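Local coordinates for dally-like protein (Drosophila melanogaster, PDB 3ODN), which probably serves as a GPI-anchored cell-surface heparan sulfate proteoglycan of the glypican family and takes part in hedgehog signalling, at residues Thr97-Asn100 and Ser101-Arg105; Phe179-Val182 and Pro183-Leu186; Ala196-Thr199 and Tyr200-Leu204; Ser283-Ile286 and Val287-Val290; Ile400-Arg403 and Ile404-Ile408. The protein carries 2 engineered substitutions. All coordinates share one frame; numbering follows the deposited sequence.

Contact 1: Thr97-Asn100 and Ser101-Arg105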
loop_
_atom_site.group_PDB
_atom_site.type_symbol
_atom_site.label_atom_id
_atom_site.label_comp_id
_atom_site.label_asym_id
_atom_site.label_seq_id
_atom_site.Cartn_x
_atom_site.Cartn_y
_atom_site.Cartn_z
ATOM N N THR A 97 -16.393 19.799 -4.672
ATOM C CA THR A 97 -16.891 20.846 -5.568
ATOM C C THR A 97 -18.237 20.462 -6.187
ATOM O O THR A 97 -19.136 21.279 -6.209
ATOM C CB THR A 97 -15.836 21.174 -6.651
ATOM O OG1 THR A 97 -14.551 21.267 -6.039
ATOM C CG2 THR A 97 -16.158 22.464 -7.423
ATOM N N GLN A 98 -18.352 19.231 -6.706
ATOM C CA GLN A 98 -19.556 18.665 -7.316
ATOM C C GLN A 98 -20.661 18.495 -6.282
ATOM O O GLN A 98 -21.824 18.665 -6.628
ATOM C CB GLN A 98 -19.241 17.301 -7.960
ATOM C CG GLN A 98 -18.714 17.400 -9.385
ATOM C CD GLN A 98 -19.273 16.300 -10.256
ATOM O OE1 GLN A 98 -19.076 15.103 -10.009
ATOM N NE2 GLN A 98 -19.987 16.685 -11.300
ATOM N N PHE A 99 -20.303 18.121 -5.026
ATOM C CA PHE A 99 -21.255 17.955 -3.935
ATOM C C PHE A 99 -21.885 19.309 -3.625
ATOM O O PHE A 99 -23.103 19.395 -3.490
ATOM C CB PHE A 99 -20.570 17.388 -2.666
ATOM C CG PHE A 99 -21.536 17.008 -1.557
ATOM C CD1 PHE A 99 -21.819 15.676 -1.290
ATOM C CD2 PHE A 99 -22.164 17.984 -0.792
ATOM C CE1 PHE A 99 -22.727 15.327 -0.297
ATOM C CE2 PHE A 99 -23.086 17.639 0.182
ATOM C CZ PHE A 99 -23.368 16.313 0.421
ATOM N N ASN A 100 -21.040 20.353 -3.490
ATOM C CA ASN A 100 -21.458 21.706 -3.165
ATOM C C ASN A 100 -22.340 22.316 -4.263
ATOM O O ASN A 100 -23.411 22.861 -3.969
ATOM C CB ASN A 100 -20.253 22.592 -2.831
ATOM C CG ASN A 100 -20.649 24.017 -2.493
ATOM O OD1 ASN A 100 -20.740 24.872 -3.365
ATOM N ND2 ASN A 100 -20.962 24.288 -1.231
ATOM N N SER A 101 -21.893 22.197 -5.524
ATOM C CA SER A 101 -22.595 22.698 -6.700
ATOM C C SER A 101 -23.959 22.037 -6.823
ATOM O O SER A 101 -24.940 22.745 -7.044
ATOM C CB SER A 101 -21.761 22.476 -7.958
ATOM O OG SER A 101 -20.551 23.212 -7.882
ATOM N N MET A 102 -24.031 20.692 -6.647
ATOM C CA MET A 102 -25.301 19.975 -6.704
ATOM C C MET A 102 -26.216 20.420 -5.578
ATOM O O MET A 102 -27.403 20.637 -5.815
ATOM C CB MET A 102 -25.103 18.455 -6.633
ATOM C CG MET A 102 -26.420 17.678 -6.677
ATOM S SD MET A 102 -26.295 15.921 -6.259
ATOM C CE MET A 102 -25.841 15.241 -7.861
ATOM N N PHE A 103 -25.671 20.565 -4.364
ATOM C CA PHE A 103 -26.464 20.907 -3.182
ATOM C C PHE A 103 -27.047 22.328 -3.149
ATOM O O PHE A 103 -28.199 22.456 -2.790
ATOM C CB PHE A 103 -25.793 20.417 -1.898
ATOM C CG PHE A 103 -26.095 18.983 -1.491
ATOM C CD1 PHE A 103 -26.633 18.695 -0.237
ATOM C CD2 PHE A 103 -25.841 17.920 -2.362
ATOM C CE1 PHE A 103 -26.932 17.380 0.131
ATOM C CE2 PHE A 103 -26.125 16.601 -1.982
ATOM C CZ PHE A 103 -26.668 16.341 -0.734
ATOM N N ILE A 104 -26.317 23.350 -3.671
ATOM C CA ILE A 104 -26.762 24.743 -3.872
ATOM C C ILE A 104 -27.898 24.744 -4.909
ATOM O O ILE A 104 -28.866 25.502 -4.800
ATOM C CB ILE A 104 -25.584 25.650 -4.372
ATOM C CG1 ILE A 104 -24.652 26.068 -3.215
ATOM C CG2 ILE A 104 -26.087 26.899 -5.114
ATOM C CD1 ILE A 104 -23.318 26.815 -3.678
ATOM N N ARG A 105 -27.743 23.918 -5.944
ATOM C CA ARG A 105 -28.714 23.845 -7.025
ATOM C C ARG A 105 -29.999 23.128 -6.628
ATOM O O ARG A 105 -31.070 23.671 -6.839
ATOM C CB ARG A 105 -28.059 23.319 -8.324
ATOM C CG ARG A 105 -27.400 24.454 -9.123
ATOM C CD ARG A 105 -26.044 24.129 -9.722
ATOM N NE ARG A 105 -26.169 23.306 -10.917
ATOM C CZ ARG A 105 -26.000 23.752 -12.157
ATOM N NH1 ARG A 105 -25.650 25.013 -12.376
ATOM N NH2 ARG A 105 -26.155 22.935 -13.188
#

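Contact 2: Phe179-Val182 and Pro183-Leu186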
loop_
_atom_site.group_PDB
_atom_site.type_symbol
_atom_site.label_atom_id
_atom_site.label_comp_id
_atom_site.label_asym_id
_atom_site.label_seq_id
_atom_site.Cartn_x
_atom_site.Cartn_y
_atom_site.Cartn_z
ATOM N N PHE A 179 -33.366 7.781 7.408
ATOM C CA PHE A 179 -32.747 7.735 6.095
ATOM C C PHE A 179 -32.665 6.273 5.618
ATOM O O PHE A 179 -31.968 5.959 4.645
ATOM C CB PHE A 179 -31.346 8.353 6.172
ATOM C CG PHE A 179 -31.240 9.703 6.844
ATOM C CD1 PHE A 179 -30.475 9.867 7.993
ATOM C CD2 PHE A 179 -31.857 10.824 6.297
ATOM C CE1 PHE A 179 -30.346 11.121 8.589
ATOM C CE2 PHE A 179 -31.733 12.077 6.900
ATOM C CZ PHE A 179 -30.971 12.218 8.034
ATOM N N GLY A 180 -33.397 5.404 6.312
ATOM C CA GLY A 180 -33.454 3.979 6.026
ATOM C C GLY A 180 -32.179 3.275 6.427
ATOM O O GLY A 180 -31.695 3.470 7.546
ATOM N N ASP A 181 -31.638 2.445 5.518
ATOM C CA ASP A 181 -30.388 1.709 5.760
ATOM C C ASP A 181 -29.122 2.360 5.170
ATOM O O ASP A 181 -28.052 1.752 5.230
ATOM C CB ASP A 181 -30.517 0.221 5.402
ATOM C CG ASP A 181 -30.478 -0.686 6.621
ATOM O OD1 ASP A 181 -29.365 -1.092 7.023
ATOM O OD2 ASP A 181 -31.561 -0.992 7.171
ATOM N N VAL A 182 -29.230 3.612 4.666
ATOM C CA VAL A 182 -28.105 4.387 4.122
ATOM C C VAL A 182 -27.010 4.676 5.168
ATOM O O VAL A 182 -25.871 4.267 4.930
ATOM C CB VAL A 182 -28.535 5.646 3.309
ATOM C CG1 VAL A 182 -27.376 6.625 3.096
ATOM C CG2 VAL A 182 -29.157 5.247 1.977
ATOM N N PRO A 183 -27.289 5.347 6.314
ATOM C CA PRO A 183 -26.215 5.609 7.287
ATOM C C PRO A 183 -25.387 4.395 7.674
ATOM O O PRO A 183 -24.166 4.496 7.781
ATOM C CB PRO A 183 -26.966 6.153 8.495
ATOM C CG PRO A 183 -28.180 6.721 7.946
ATOM C CD PRO A 183 -28.578 5.882 6.807
ATOM N N ASP A 184 -26.055 3.252 7.859
ATOM C CA ASP A 184 -25.440 1.996 8.262
ATOM C C ASP A 184 -24.544 1.436 7.145
ATOM O O ASP A 184 -23.387 1.106 7.411
ATOM C CB ASP A 184 -26.526 0.988 8.714
ATOM C CG ASP A 184 -27.793 1.583 9.350
ATOM O OD1 ASP A 184 -27.717 2.705 9.924
ATOM O OD2 ASP A 184 -28.854 0.915 9.295
ATOM N N LYS A 185 -25.066 1.378 5.896
ATOM C CA LYS A 185 -24.356 0.865 4.718
ATOM C C LYS A 185 -23.253 1.793 4.229
ATOM O O LYS A 185 -22.172 1.316 3.889
ATOM C CB LYS A 185 -25.336 0.545 3.569
ATOM C CG LYS A 185 -26.040 -0.803 3.715
ATOM C CD LYS A 185 -27.368 -0.830 2.970
ATOM C CE LYS A 185 -28.200 -2.021 3.362
ATOM N NZ LYS A 185 -29.582 -1.928 2.825
ATOM N N LEU A 186 -23.520 3.110 4.184
ATOM C CA LEU A 186 -22.563 4.106 3.672
ATOM C C LEU A 186 -21.320 4.277 4.532
ATOM O O LEU A 186 -20.222 4.387 3.995
ATOM C CB LEU A 186 -23.280 5.451 3.433
ATOM C CG LEU A 186 -22.508 6.566 2.735
ATOM C CD1 LEU A 186 -21.911 6.102 1.419
ATOM C CD2 LEU A 186 -23.385 7.818 2.560
#

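Contact 3: Ala196-Thr199 and Tyr200-Leu204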
loop_
_atom_site.group_PDB
_atom_site.type_symbol
_atom_site.label_atom_id
_atom_site.label_comp_id
_atom_site.label_asym_id
_atom_site.label_seq_id
_atom_site.Cartn_x
_atom_site.Cartn_y
_atom_site.Cartn_z
ATOM N N ALA A 196 -8.466 1.343 3.316
ATOM C CA ALA A 196 -7.724 0.589 2.304
ATOM C C ALA A 196 -6.960 1.486 1.317
ATOM O O ALA A 196 -5.877 1.099 0.884
ATOM C CB ALA A 196 -8.664 -0.351 1.559
ATOM N N THR A 197 -7.507 2.682 0.985
ATOM C CA THR A 197 -6.877 3.653 0.078
ATOM C C THR A 197 -5.648 4.303 0.696
ATOM O O THR A 197 -4.627 4.465 0.018
ATOM C CB THR A 197 -7.910 4.698 -0.420
ATOM O OG1 THR A 197 -8.931 3.987 -1.118
ATOM C CG2 THR A 197 -7.304 5.739 -1.377
ATOM N N ARG A 198 -5.765 4.723 1.957
ATOM C CA ARG A 198 -4.680 5.369 2.669
ATOM C C ARG A 198 -3.558 4.375 2.919
ATOM O O ARG A 198 -2.415 4.672 2.593
ATOM C CB ARG A 198 -5.189 6.099 3.935
ATOM C CG ARG A 198 -4.140 6.278 5.015
ATOM C CD ARG A 198 -4.586 7.153 6.172
ATOM N NE ARG A 198 -3.526 7.284 7.169
ATOM C CZ ARG A 198 -2.537 8.171 7.100
ATOM N NH1 ARG A 198 -2.472 9.026 6.086
ATOM N NH2 ARG A 198 -1.606 8.214 8.048
ATOM N N THR A 199 -3.886 3.172 3.413
ATOM C CA THR A 199 -2.904 2.100 3.656
ATOM C C THR A 199 -2.190 1.705 2.394
ATOM O O THR A 199 -1.004 1.482 2.472
ATOM C CB THR A 199 -3.557 0.908 4.345
ATOM O OG1 THR A 199 -4.447 1.390 5.348
ATOM C CG2 THR A 199 -2.549 -0.056 4.960
ATOM N N TYR A 200 -2.876 1.616 1.234
ATOM C CA TYR A 200 -2.223 1.299 -0.055
ATOM C C TYR A 200 -1.040 2.256 -0.378
ATOM O O TYR A 200 0.063 1.794 -0.632
ATOM C CB TYR A 200 -3.243 1.275 -1.209
ATOM C CG TYR A 200 -2.738 0.539 -2.434
ATOM C CD1 TYR A 200 -2.486 -0.829 -2.393
ATOM C CD2 TYR A 200 -2.496 1.217 -3.633
ATOM C CE1 TYR A 200 -2.009 -1.506 -3.507
ATOM C CE2 TYR A 200 -2.012 0.546 -4.756
ATOM C CZ TYR A 200 -1.764 -0.818 -4.685
ATOM O OH TYR A 200 -1.294 -1.524 -5.775
ATOM N N GLY A 201 -1.278 3.565 -0.254
ATOM C CA GLY A 201 -0.290 4.618 -0.486
ATOM C C GLY A 201 0.837 4.660 0.532
ATOM O O GLY A 201 1.987 4.882 0.150
ATOM N N GLN A 202 0.514 4.461 1.836
ATOM C CA GLN A 202 1.460 4.413 2.957
ATOM C C GLN A 202 2.428 3.254 2.807
ATOM O O GLN A 202 3.630 3.475 2.866
ATOM C CB GLN A 202 0.723 4.268 4.308
ATOM C CG GLN A 202 0.190 5.552 4.895
ATOM C CD GLN A 202 -0.085 5.364 6.368
ATOM O OE1 GLN A 202 -1.161 4.903 6.772
ATOM N NE2 GLN A 202 0.901 5.686 7.204
ATOM N N ALA A 203 1.916 2.024 2.585
ATOM C CA ALA A 203 2.702 0.792 2.412
ATOM C C ALA A 203 3.680 0.855 1.248
ATOM O O ALA A 203 4.763 0.272 1.333
ATOM C CB ALA A 203 1.779 -0.395 2.252
ATOM N N LEU A 204 3.301 1.566 0.174
ATOM C CA LEU A 204 4.098 1.804 -1.028
ATOM C C LEU A 204 5.269 2.734 -0.689
ATOM O O LEU A 204 6.365 2.559 -1.217
ATOM C CB LEU A 204 3.219 2.537 -2.042
ATOM C CG LEU A 204 2.744 1.801 -3.277
ATOM C CD1 LEU A 204 1.585 2.568 -3.931
ATOM C CD2 LEU A 204 3.887 1.530 -4.253
HETATM O O HOH W 1 -3.560 3.705 7.199
#

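Contact 4: Ser283-Ile286 and Val287-Val290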
loop_
_atom_site.group_PDB
_atom_site.type_symbol
_atom_site.label_atom_id
_atom_site.label_comp_id
_atom_site.label_asym_id
_atom_site.label_seq_id
_atom_site.Cartn_x
_atom_site.Cartn_y
_atom_site.Cartn_z
ATOM N N SER A 283 -14.557 -4.762 -4.391
ATOM C CA SER A 283 -15.485 -4.473 -3.294
ATOM C C SER A 283 -15.260 -3.223 -2.435
ATOM O O SER A 283 -16.240 -2.732 -1.879
ATOM C CB SER A 283 -15.799 -5.717 -2.457
ATOM O OG SER A 283 -14.753 -6.093 -1.577
ATOM N N PHE A 284 -14.002 -2.705 -2.316
ATOM C CA PHE A 284 -13.746 -1.480 -1.544
ATOM C C PHE A 284 -13.449 -0.304 -2.476
ATOM O O PHE A 284 -12.813 0.658 -2.050
ATOM C CB PHE A 284 -12.606 -1.662 -0.496
ATOM C CG PHE A 284 -12.702 -2.744 0.575
ATOM C CD1 PHE A 284 -11.577 -3.115 1.317
ATOM C CD2 PHE A 284 -13.907 -3.410 0.823
ATOM C CE1 PHE A 284 -11.657 -4.126 2.282
ATOM C CE2 PHE A 284 -13.976 -4.433 1.772
ATOM C CZ PHE A 284 -12.860 -4.769 2.510
ATOM N N ASN A 285 -13.887 -0.373 -3.758
ATOM C CA ASN A 285 -13.609 0.677 -4.758
ATOM C C ASN A 285 -14.005 2.053 -4.212
ATOM O O ASN A 285 -15.198 2.294 -3.972
ATOM C CB ASN A 285 -14.286 0.380 -6.128
ATOM C CG ASN A 285 -13.971 1.386 -7.234
ATOM O OD1 ASN A 285 -14.702 2.340 -7.465
ATOM N ND2 ASN A 285 -12.884 1.197 -7.956
ATOM N N ILE A 286 -12.989 2.925 -3.967
ATOM C CA ILE A 286 -13.210 4.276 -3.433
ATOM C C ILE A 286 -13.900 5.283 -4.403
ATOM O O ILE A 286 -14.565 6.220 -3.926
ATOM C CB ILE A 286 -11.998 4.849 -2.642
ATOM C CG1 ILE A 286 -12.461 5.935 -1.642
ATOM C CG2 ILE A 286 -10.922 5.362 -3.578
ATOM C CD1 ILE A 286 -11.536 6.274 -0.567
ATOM N N VAL A 287 -13.757 5.081 -5.753
ATOM C CA VAL A 287 -14.379 5.952 -6.770
ATOM C C VAL A 287 -15.885 5.798 -6.710
ATOM O O VAL A 287 -16.584 6.809 -6.730
ATOM C CB VAL A 287 -13.820 5.775 -8.214
ATOM C CG1 VAL A 287 -14.267 6.922 -9.128
ATOM C CG2 VAL A 287 -12.295 5.650 -8.207
ATOM N N MET A 288 -16.379 4.548 -6.557
ATOM C CA MET A 288 -17.812 4.235 -6.424
ATOM C C MET A 288 -18.422 4.774 -5.099
ATOM O O MET A 288 -19.651 4.781 -4.957
ATOM C CB MET A 288 -18.091 2.716 -6.558
ATOM C CG MET A 288 -17.843 2.104 -7.955
ATOM S SD MET A 288 -18.333 3.060 -9.432
ATOM C CE MET A 288 -20.129 3.277 -9.149
ATOM N N VAL A 289 -17.564 5.231 -4.151
ATOM C CA VAL A 289 -17.975 5.782 -2.855
ATOM C C VAL A 289 -17.940 7.317 -2.893
ATOM O O VAL A 289 -18.941 7.961 -2.587
ATOM C CB VAL A 289 -17.156 5.201 -1.655
ATOM C CG1 VAL A 289 -17.693 5.699 -0.313
ATOM C CG2 VAL A 289 -17.154 3.682 -1.668
ATOM N N VAL A 290 -16.771 7.877 -3.262
ATOM C CA VAL A 290 -16.458 9.303 -3.293
ATOM C C VAL A 290 -17.081 10.050 -4.474
ATOM O O VAL A 290 -17.693 11.092 -4.245
ATOM C CB VAL A 290 -14.918 9.531 -3.138
ATOM C CG1 VAL A 290 -14.528 11.002 -3.293
ATOM C CG2 VAL A 290 -14.431 9.012 -1.789
#

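Contact 5: Ile400-Arg403 and Ile404-Ile408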
loop_
_atom_site.group_PDB
_atom_site.type_symbol
_atom_site.label_atom_id
_atom_site.label_comp_id
_atom_site.label_asym_id
_atom_site.label_seq_id
_atom_site.Cartn_x
_atom_site.Cartn_y
_atom_site.Cartn_z
ATOM N N ILE A 400 -9.141 7.592 -13.266
ATOM C CA ILE A 400 -7.689 7.742 -13.172
ATOM C C ILE A 400 -7.068 6.977 -11.985
ATOM O O ILE A 400 -5.992 6.376 -12.142
ATOM C CB ILE A 400 -7.217 9.212 -13.439
ATOM C CG1 ILE A 400 -7.282 9.519 -14.959
ATOM C CG2 ILE A 400 -5.815 9.512 -12.920
ATOM C CD1 ILE A 400 -7.569 11.025 -15.346
ATOM N N LEU A 401 -7.808 6.890 -10.848
ATOM C CA LEU A 401 -7.353 6.133 -9.673
ATOM C C LEU A 401 -7.399 4.630 -9.946
ATOM O O LEU A 401 -6.493 3.936 -9.512
ATOM C CB LEU A 401 -8.084 6.561 -8.374
ATOM C CG LEU A 401 -7.444 6.173 -7.015
ATOM C CD1 LEU A 401 -6.138 6.884 -6.771
ATOM C CD2 LEU A 401 -8.349 6.556 -5.876
ATOM N N ASP A 402 -8.373 4.133 -10.733
ATOM C CA ASP A 402 -8.418 2.703 -11.110
ATOM C C ASP A 402 -7.228 2.322 -12.007
ATOM O O ASP A 402 -6.641 1.248 -11.828
ATOM C CB ASP A 402 -9.737 2.335 -11.809
ATOM C CG ASP A 402 -10.904 2.190 -10.849
ATOM O OD1 ASP A 402 -11.538 3.217 -10.527
ATOM O OD2 ASP A 402 -11.173 1.053 -10.410
ATOM N N ARG A 403 -6.850 3.236 -12.934
ATOM C CA ARG A 403 -5.712 3.093 -13.863
ATOM C C ARG A 403 -4.390 3.019 -13.076
ATOM O O ARG A 403 -3.581 2.124 -13.338
ATOM C CB ARG A 403 -5.692 4.277 -14.863
ATOM C CG ARG A 403 -4.878 4.064 -16.130
ATOM C CD ARG A 403 -3.681 5.009 -16.216
ATOM N NE ARG A 403 -4.054 6.359 -16.654
ATOM C CZ ARG A 403 -4.032 7.446 -15.881
ATOM N NH1 ARG A 403 -3.640 7.362 -14.612
ATOM N NH2 ARG A 403 -4.389 8.627 -16.374
ATOM N N ILE A 404 -4.191 3.944 -12.103
ATOM C CA ILE A 404 -2.997 3.969 -11.258
ATOM C C ILE A 404 -2.883 2.726 -10.358
ATOM O O ILE A 404 -1.796 2.163 -10.273
ATOM C CB ILE A 404 -2.671 5.353 -10.595
ATOM C CG1 ILE A 404 -1.169 5.516 -10.284
ATOM C CG2 ILE A 404 -3.511 5.645 -9.361
ATOM C CD1 ILE A 404 -0.214 5.380 -11.462
ATOM N N VAL A 405 -4.010 2.229 -9.800
ATOM C CA VAL A 405 -4.024 1.008 -8.989
ATOM C C VAL A 405 -3.619 -0.230 -9.814
ATOM O O VAL A 405 -2.777 -1.002 -9.359
ATOM C CB VAL A 405 -5.338 0.821 -8.185
ATOM C CG1 VAL A 405 -5.366 -0.527 -7.458
ATOM C CG2 VAL A 405 -5.515 1.960 -7.191
ATOM N N ARG A 406 -4.198 -0.397 -11.028
ATOM C CA ARG A 406 -3.917 -1.490 -11.960
ATOM C C ARG A 406 -2.427 -1.537 -12.371
ATOM O O ARG A 406 -1.849 -2.614 -12.569
ATOM C CB ARG A 406 -4.797 -1.328 -13.206
ATOM C CG ARG A 406 -6.062 -2.171 -13.155
ATOM C CD ARG A 406 -7.072 -1.802 -14.224
ATOM N NE ARG A 406 -8.428 -1.988 -13.700
ATOM C CZ ARG A 406 -9.480 -1.232 -14.007
ATOM N NH1 ARG A 406 -9.359 -0.232 -14.874
ATOM N NH2 ARG A 406 -10.661 -1.475 -13.454
ATOM N N ASP A 407 -1.828 -0.349 -12.493
ATOM C CA ASP A 407 -0.448 -0.109 -12.877
ATOM C C ASP A 407 0.512 -0.511 -11.766
ATOM O O ASP A 407 1.410 -1.303 -12.009
ATOM C CB ASP A 407 -0.298 1.383 -13.252
ATOM C CG ASP A 407 1.087 1.844 -13.648
ATOM O OD1 ASP A 407 1.418 3.017 -13.377
ATOM O OD2 ASP A 407 1.832 1.043 -14.266
ATOM N N ILE A 408 0.344 0.066 -10.565
ATOM C CA ILE A 408 1.146 -0.205 -9.365
ATOM C C ILE A 408 1.087 -1.704 -9.063
ATOM O O ILE A 408 2.109 -2.333 -8.781
ATOM C CB ILE A 408 0.629 0.632 -8.155
ATOM C CG1 ILE A 408 0.811 2.148 -8.399
ATOM C CG2 ILE A 408 1.309 0.195 -6.837
ATOM C CD1 ILE A 408 -0.023 3.025 -7.522
#

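Contact 1: Thr97-Asn100 and Ser101-Arg105
Asn100 and Ile104, Phe99 and Phe103, Thr97 and Ser101 meet as three pairs, the partners of each one helical turn apart. The phenyl groups are the heart of the contact. They stack face to face with centroids 4.1 Å apart and planes only 20° from parallel, and Phe99 CE2 sits over the centre of the Phe103 ring. Seen from the other partner the overlap is offset, because Phe103 CE2 lies toward the rim of the Phe99 ring; the closest carbons, Phe99 CZ and Phe103 CZ, are 3.5 Å apart. Phe99 CG stands anti to the backbone N (chi1 -172°), which leans its ring along the helix toward the next turn. Both residues belong to the C-terminal end of the long helix 48-106 of the all-helical glypican core, and their flat apolar rings suit a buried face where Phe118, Phe122 and helix 293-306 close round them. On a more exposed flank, Asn100 is a polar group for the surface: OD1 approaches Ile104 CD1 to 3.2 Å, while ND2 makes a weak hydrogen bond to Tyr111 OH. Ser101, small and hydroxylic, turns back on its own helix. Its OG donates to Thr97 O at 2.9 Å and its backbone N donates to the same oxygen at 3.0 Å, the two donors arriving from opposite faces of the carbonyl plane.

Contact 2: Phe179-Val182 and Pro183-Leu186
Phe179 and Pro183 pack where a type II' beta turn, Phe179 to Val182, runs into the first turn of helix 182-214. Gly180 suits the turn because its positive phi of 73° is easily reached without a side chain. The firm side is apolar. Phe179 CB lies 3.8 Å from Pro183 CD, and Pro183 CG comes up to the edge of the phenyl ring, the two side chains crossing at about a right angle. Proline fits here, since an opening helical turn asks no hydrogen of its N. Next along, Val182 CG1 lies 4.2 Å from Leu186 CD2, and helices 136-155 and 293-306 close over this face. The other side is looser and more polar. Asp181 OD1 and Asp184 OD2 stand 3.1 Å apart with carboxylate planes 80° to one another, a closeness probably made tolerable by Lys177, whose NZ forms salt bridges with both residues. Lys185, exposed and extended beyond CG, brings NZ to 3.5 Å from Asp181 CB, but its NZ stays 4.3 Å from Asp181 OD1, beyond a salt bridge. Beneath these charges the backbone is well joined: Lys185 N donates to Asp181 O, and Leu186 N meets Val182 O at 2.7 Å in a nearly straight bond of 169°.

Contact 3: Ala196-Thr199 and Tyr200-Leu204
Arg198 and Gln202, one turn apart on helix 182-214, lay one flat polar group over another. Gln202 OE1 and CD sit above one face of the Arg198 guanidinium, toward its rim, with CD 3.6 Å above the plane and the amide turned 33° against it. OE1 is 3.4 Å from Arg198 NE, yet the angle is too poor for a hydrogen bond, so the two flat groups lie in van der Waals contact, probably helped by attraction between the positive guanidinium and the amide oxygen. The arginine reaches this place with an extended chain, CG anti to the backbone N (chi1 155°). OE1 finds its hydrogen in a water, which donates to it at 2.7 Å and also to Thr199 OG1 at 3.1 Å. Further out, Arg198 NH1 donates to Phe129 O and NH2 to Trp503 O, which also takes a weak bond from Gln202 NE2. Thr199 OG1 is bonded back to Val195 O, an economical way to bury a hydroxyl in a helix. Beneath, Gln202 N donates to Arg198 O at 3.0 Å. A leucine in place of Arg198 would probably leave the carbonyls of Phe129 and Trp503 without these donors and the Gln202 amide without the flat group it lies against. On the buried side Tyr200 meets Phe84 edge to face and leans on helix 260-281, placing this turn in the middle of the helical core. Spent on carbonyls far away in sequence, NH2 ties the C-terminal end of the modelled chain to this helix and NH1 ties in the chain at Phe129, while one face of the group packs against the Gln202 amide.

Contact 4: Ser283-Ile286 and Val287-Val290
With CG anti to its backbone N (chi1 -177°), Asn285 swings its amide forward over the chain that follows, and OD1 lands 2.9 Å from Met288 N. That backbone N-H points at the oxygen with an angle of 150°, a capping bond that satisfies an amide at the start of a helix, where no earlier carbonyl is in place to receive it. Asparagine is well made for this task, because its short side chain carries an acceptor and a donor at once: ND2 turns away to Leu280 O, tying the cap to the end of helix 260-281. The same OD1 lies 3.2 Å from Met288 CG, the methionine touching the amide with its CG before its bent chain leads off to the exposed side. The helix so opened, 287-290, is a single turn between the longer helices 260-281 and 293-306 of the glypican core. With an alanine here, Met288 N is likely to lose its acceptor and Leu280 O this donor, and with it the tie between the cap and helix 260-281. Ile286 O takes Val290 N at 2.8 Å, almost straight at 173°, and a weak bond from Val289 N. Branched apolar residues suit the buried flank: Ile286 and Val290 lie side by side, pointing the same way, with Ile286 CG1 3.7 Å from Val290 CG2, and helix 48-106 receives them through Phe88 and Leu92.

Contact 5: Ile400-Arg403 and Ile404-Ile408
Leu401 and Ile404 supply the apolar part of the contact, Leu401 CD1 touching Ile404 CG2 at 3.9 Å. Ile404 CG2 sits between the backbone N and the carbonyl carbon of its own residue, which tucks it against the preceding turn, with CG2 3.4 Å from Leu401 O. Val405 CG2 comes to the same oxygen at 3.2 Å, so methyl groups of two side chains crowd a carbonyl that is already engaged. Leu401 rests on Phe84 and Ile87 of helix 48-106, and Val405 on Ala277 and Leu281 of helix 260-281; bulky aliphatic residues fill these seams well. The backbone bonds follow the regular helical pattern. Ile404 N donates to Ile400 O at 3.0 Å and Val405 N to Leu401 O at 3.0 Å, followed by Arg406 N to Asp402 O and Asp407 N to Arg403 O. Charge provides the third kind of contact. Asp402 and Arg406 form a long salt bridge, OD2 to NH2 4.0 Å, in which the oxygen lies well out of the guanidinium plane and no N-H points at it, so the attraction is purely electrostatic. Asp402 CB lies over one face of that guanidinium, toward its rim, 3.8 Å above its plane. Asp407, whose CG is anti to the backbone N (chi1 178°), directs its carboxylate elsewhere, to a salt bridge with Lys80 of helix 48-106. Aliphatic residues buried against neighbouring helices, with Arg403 and Arg406 on the exposed side, make this turn typical of an amphipathic helix in a helical bundle.

From the N terminus the five contacts follow one another in series; each closes just one local turn, and none nests in or crosses another. Contact 1 ends helix 48-106, contact 2 starts helix 182-214 and contact 3 lies further along that same helix. Contact 4 turns the chain after helix 260-281, and contact 5 opens helix 400-414, beyond the unmodelled residues 322-397. Contacts 1 and 2, about 8 Å apart at their nearest atoms, both face helix 293-306. Contacts 3, 4 and 5 touch mutually: Thr197 meets Ile286, Tyr200 meets Ile408, and Leu401 packs on Ile286, joining chain before and after the gap in one bundle.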